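Superoxide dismutase (Acidilobus saccharovorans, PDB 4FFK) catalyses the dismutation of superoxide to oxygen and hydrogen peroxide at a bound iron(III) ion. Local coordinates at residues A[141-147]-A[174-180]; A[171-175]-A[211-215]. One frame throughout, in Å; residues are numbered along the deposited sequence.

Contact 1: residues A[141-147]-A[174-180]; sequences VGWAILA and LLAVDVF. With FE (Fe (III) ion), chain B.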
# COMPACT_ATOMS: atom_id res chain seq x y z
N VAL A 141 -0.14 -10.71 -3.26
CA VAL A 141 0.48 -11.73 -2.43
C VAL A 141 0.42 -11.27 -1.03
O VAL A 141 0.29 -10.10 -0.79
CB VAL A 141 1.91 -11.97 -2.77
CG1 VAL A 141 1.92 -12.54 -4.25
CG2 VAL A 141 2.68 -10.67 -2.68
N GLY A 142 0.50 -12.22 -0.11
CA GLY A 142 0.43 -11.87 1.31
C GLY A 142 0.12 -13.12 2.09
O GLY A 142 0.60 -14.18 1.77
N TRP A 143 -0.74 -12.94 3.08
CA TRP A 143 -0.93 -13.95 4.13
C TRP A 143 -2.35 -13.83 4.60
O TRP A 143 -2.98 -12.76 4.55
CB TRP A 143 -0.12 -13.59 5.37
CG TRP A 143 1.33 -13.54 5.05
CD1 TRP A 143 1.98 -12.51 4.46
CD2 TRP A 143 2.25 -14.59 5.24
NE1 TRP A 143 3.31 -12.84 4.29
CE2 TRP A 143 3.51 -14.11 4.79
CE3 TRP A 143 2.17 -15.89 5.84
CZ2 TRP A 143 4.66 -14.87 4.85
CZ3 TRP A 143 3.35 -16.64 5.89
CH2 TRP A 143 4.55 -16.14 5.40
N ALA A 144 -2.86 -14.95 5.11
CA ALA A 144 -4.02 -14.85 6.01
C ALA A 144 -3.51 -15.29 7.36
O ALA A 144 -2.64 -16.19 7.46
CB ALA A 144 -5.18 -15.73 5.53
N ILE A 145 -4.00 -14.63 8.41
CA ILE A 145 -3.52 -14.85 9.72
C ILE A 145 -4.70 -14.98 10.69
O ILE A 145 -5.62 -14.22 10.60
CB ILE A 145 -2.65 -13.69 10.20
CG1 ILE A 145 -1.30 -13.68 9.49
CG2 ILE A 145 -2.43 -13.84 11.69
CD1 ILE A 145 -0.50 -12.41 9.80
N LEU A 146 -4.65 -15.98 11.56
CA LEU A 146 -5.59 -16.08 12.66
C LEU A 146 -4.84 -15.45 13.81
O LEU A 146 -3.75 -15.87 14.10
CB LEU A 146 -5.89 -17.57 13.01
CG LEU A 146 -6.87 -17.61 14.22
CD1 LEU A 146 -8.19 -16.86 14.06
CD2 LEU A 146 -7.14 -19.05 14.49
N ALA A 147 -5.37 -14.35 14.35
CA ALA A 147 -4.67 -13.63 15.38
C ALA A 147 -5.52 -13.53 16.64
O ALA A 147 -6.75 -13.61 16.61
CB ALA A 147 -4.34 -12.23 14.90
N LEU A 174 -1.42 -16.13 15.39
CA LEU A 174 -1.30 -17.47 15.93
C LEU A 174 -0.99 -18.46 14.84
O LEU A 174 -0.23 -19.43 15.06
CB LEU A 174 -2.61 -17.90 16.58
CG LEU A 174 -3.11 -16.87 17.61
CD1 LEU A 174 -4.46 -17.25 18.20
CD2 LEU A 174 -2.07 -16.71 18.66
N LEU A 175 -1.60 -18.23 13.67
CA LEU A 175 -1.55 -19.20 12.60
C LEU A 175 -1.54 -18.37 11.34
O LEU A 175 -2.23 -17.39 11.26
CB LEU A 175 -2.84 -20.03 12.64
CG LEU A 175 -3.13 -20.88 11.41
CD1 LEU A 175 -2.04 -21.98 11.23
CD2 LEU A 175 -4.52 -21.45 11.60
N ALA A 176 -0.73 -18.76 10.38
CA ALA A 176 -0.59 -17.93 9.20
C ALA A 176 -0.43 -18.85 8.04
O ALA A 176 0.27 -19.87 8.13
CB ALA A 176 0.62 -17.00 9.36
N VAL A 177 -1.05 -18.51 6.93
CA VAL A 177 -0.79 -19.23 5.70
C VAL A 177 -0.26 -18.20 4.69
O VAL A 177 -0.84 -17.15 4.51
CB VAL A 177 -2.05 -19.95 5.16
CG1 VAL A 177 -3.24 -19.00 5.02
CG2 VAL A 177 -1.75 -20.64 3.85
N ASP A 178 0.86 -18.53 4.11
CA ASP A 178 1.45 -17.73 3.03
C ASP A 178 0.75 -17.98 1.74
O ASP A 178 0.60 -19.15 1.28
CB ASP A 178 2.88 -18.23 2.92
CG ASP A 178 3.75 -17.40 2.05
OD1 ASP A 178 3.34 -16.37 1.54
OD2 ASP A 178 4.91 -17.79 1.97
N VAL A 179 0.31 -16.90 1.10
CA VAL A 179 -0.20 -16.99 -0.27
C VAL A 179 0.54 -16.11 -1.26
O VAL A 179 0.03 -15.77 -2.33
CB VAL A 179 -1.69 -16.74 -0.35
CG1 VAL A 179 -2.43 -17.79 0.41
CG2 VAL A 179 -2.06 -15.33 0.29
N PHE A 180 1.80 -15.80 -0.96
CA PHE A 180 2.64 -15.47 -2.04
C PHE A 180 2.73 -16.65 -2.98
O PHE A 180 2.75 -17.79 -2.55
CB PHE A 180 4.05 -15.27 -1.56
CG PHE A 180 4.32 -13.92 -1.02
CD1 PHE A 180 5.29 -13.14 -1.67
CD2 PHE A 180 3.68 -13.46 0.15
CE1 PHE A 180 5.66 -11.83 -1.14
CE2 PHE A 180 4.00 -12.16 0.64
CZ PHE A 180 5.00 -11.39 -0.03
FE FE B . 6.64 -17.09 1.50
O HOH W 1 5.89 -15.19 1.44
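The carbonyl oxygen of L146 takes two backbone bonds at once, both in the carbonyl plane: L174 N lies 2.7 Å from L146 O, and L175 N lies 3.2 Å from the same atom. Two residues facing one make this a classic beta bulge. L146 N returns a bond to L175 O. Beyond the bulge A144 and V177 form a hydrogen-bonded antiparallel pair, each donating to the other. At the far end V179 N donates to G142 O at 2.8 Å.

W143 and D178 form a non-hydrogen-bonded pair. The carboxylate of D178 is stacked over one face of the W143 ring, offset toward the rim, the two planes only 11° apart, and D178 CB lies 3.4 Å from W143 CZ3. With CG anti to the backbone N (chi1 -169°), the carboxylate is carried to that rim and D178 OD2 meets the iron at 1.9 Å. OD1 accepts from F180 N at 3.0 Å, met from above the carboxylate plane. With the iron on OD2, this Asx turn probably limits how the carboxylate can turn. The F180 ring receives V141 CG2 over its centre, a CH-pi contact with CG2 3.5 Å from CE1 of F180. The iron-bound water lies above the opposite face, offset toward the rim. W143 NE1 is hydrogen-bonded to H163 ND1, and W143 also meets the metal ligand H92 edge-to-face.

H43, H92 and H182 complete the iron site. One D178 oxygen is taken by the iron and the other by F180 N, with the W143 face behind them, which probably leaves this ligand little freedom to swing.

Contact 2: residues A[171-175]-A[211-215]; sequences LIPLL and RYQKA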
# COMPACT_ATOMS: atom_id res chain seq x y z
N LEU A 171 -2.22 -6.95 17.49
CA LEU A 171 -2.72 -8.30 17.15
C LEU A 171 -1.60 -9.30 17.18
O LEU A 171 -0.49 -9.06 16.67
CB LEU A 171 -3.36 -8.27 15.75
CG LEU A 171 -4.54 -7.35 15.75
CD1 LEU A 171 -4.81 -6.79 14.34
CD2 LEU A 171 -5.73 -8.09 16.37
N ILE A 172 -1.87 -10.47 17.77
CA ILE A 172 -0.87 -11.50 17.92
C ILE A 172 -1.22 -12.64 16.96
O ILE A 172 -2.26 -13.28 17.10
CB ILE A 172 -0.87 -12.04 19.38
CG1 ILE A 172 -0.68 -10.84 20.35
CG2 ILE A 172 0.09 -13.25 19.56
CD1 ILE A 172 -0.54 -11.23 21.82
N PRO A 173 -0.36 -12.86 15.96
CA PRO A 173 -0.69 -13.88 14.95
C PRO A 173 -0.49 -15.23 15.63
O PRO A 173 0.50 -15.42 16.30
CB PRO A 173 0.39 -13.68 13.89
CG PRO A 173 1.58 -13.01 14.69
CD PRO A 173 0.82 -12.05 15.63
N LEU A 174 -1.42 -16.13 15.39
CA LEU A 174 -1.30 -17.47 15.93
C LEU A 174 -0.99 -18.46 14.84
O LEU A 174 -0.23 -19.43 15.06
CB LEU A 174 -2.61 -17.90 16.58
CG LEU A 174 -3.11 -16.87 17.61
CD1 LEU A 174 -4.46 -17.25 18.20
CD2 LEU A 174 -2.07 -16.71 18.66
N LEU A 175 -1.60 -18.23 13.67
CA LEU A 175 -1.55 -19.20 12.60
C LEU A 175 -1.54 -18.37 11.34
O LEU A 175 -2.23 -17.39 11.26
CB LEU A 175 -2.84 -20.03 12.64
CG LEU A 175 -3.13 -20.88 11.41
CD1 LEU A 175 -2.04 -21.98 11.23
CD2 LEU A 175 -4.52 -21.45 11.60
N ARG A 211 0.93 -21.23 21.05
CA ARG A 211 1.08 -19.80 20.79
C ARG A 211 -0.09 -19.04 21.39
O ARG A 211 0.07 -18.00 21.99
CB ARG A 211 1.18 -19.52 19.30
CG ARG A 211 1.59 -18.06 18.99
CD ARG A 211 2.26 -17.90 17.59
NE ARG A 211 3.46 -18.75 17.43
CZ ARG A 211 3.43 -19.98 16.88
NH1 ARG A 211 2.27 -20.49 16.46
NH2 ARG A 211 4.53 -20.68 16.77
N TYR A 212 -1.28 -19.59 21.25
CA TYR A 212 -2.45 -18.97 21.76
C TYR A 212 -2.40 -18.91 23.28
O TYR A 212 -2.80 -17.91 23.86
CB TYR A 212 -3.65 -19.74 21.27
CG TYR A 212 -4.95 -19.32 21.85
CD1 TYR A 212 -5.76 -20.24 22.49
CD2 TYR A 212 -5.40 -18.02 21.74
CE1 TYR A 212 -6.98 -19.86 23.01
CE2 TYR A 212 -6.59 -17.63 22.24
CZ TYR A 212 -7.38 -18.56 22.88
OH TYR A 212 -8.57 -18.16 23.37
N GLN A 213 -1.89 -19.97 23.92
CA GLN A 213 -1.71 -19.94 25.38
C GLN A 213 -0.79 -18.79 25.78
O GLN A 213 -1.16 -18.03 26.68
CB GLN A 213 -1.21 -21.28 25.94
CG GLN A 213 -2.26 -22.38 25.86
CD GLN A 213 -3.47 -22.12 26.73
OE1 GLN A 213 -3.42 -21.35 27.68
NE2 GLN A 213 -4.58 -22.76 26.40
N LYS A 214 0.37 -18.69 25.13
CA LYS A 214 1.31 -17.57 25.30
C LYS A 214 0.62 -16.23 25.08
O LYS A 214 0.81 -15.30 25.87
CB LYS A 214 2.50 -17.66 24.36
CG LYS A 214 3.70 -18.40 24.86
CD LYS A 214 3.82 -19.74 24.16
CE LYS A 214 4.96 -19.77 23.16
NZ LYS A 214 6.23 -19.97 23.88
N ALA A 215 -0.16 -16.12 24.01
CA ALA A 215 -0.90 -14.87 23.71
C ALA A 215 -1.86 -14.49 24.83
O ALA A 215 -1.92 -13.32 25.23
CB ALA A 215 -1.66 -14.97 22.39
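I172 and L174 meet helix 205-216 through apolar contacts at A215, Y212 and R211. I172 CG2 touches A215 CB at 3.7 Å, and its CD1 rests against the same methyl. The L174 side chain splits its two methyls. CD1 packs obliquely on the Y212 ring, 3.7 Å from Y212 CD2. CD2 reaches A215 CB and also lies 3.9 Å from R211 CG, where the two side chains slide past each other in opposite directions.

The polar contact belongs to R211. Its chain bends at chi3 (-57°), and the turn about the next bond brings NH1 back to the strand. R211 NH1 lies 3.1 Å from L174 O, near the guanidinium plane; with an N-H...O angle of 132° the bond is weak. The stronger partner of NH1 is D207, by a salt bridge, and R211 NE hydrogen-bonds to L221 O of a neighbouring subunit. R211 CD lies 3.3 Å from P173 O, a buried carbonyl without a polar partner. A leucine in place of R211 would probably leave D207 without its countercharge and remove the bond to the neighbouring subunit.

L174 O also accepts from N98. Y212 extends on to helix 111-121 and to Y148 of strand 142-148. The contact thus seats helix 205-216 against the start of strand 172-178, an outermost strand of the sheet in this chain; the axes of residues 172-175 and 211-215 run nearly antiparallel (160°), 8.6 Å apart at closest.

Strand 172-178 carries both contacts, whose centres lie about 13 Å apart. Contact 1 pairs most of it with strand 142-148, the middle strand of the three-stranded antiparallel sheet. Contact 2 sets its beginning against helix 205-216. They share L174 and L175, and they touch where A147 and I145 pack on I172 and P173. Along the chain strand 142-148 comes first, then the shared strand, then the helix. The strand therefore links the sheet to the helix within the C-terminal part of the chain. Its later end delivers an iron ligand; contact 1 is centred about 6 Å from the centre of the chain. Its beginning is held by the late helix, beside a neighbouring subunit.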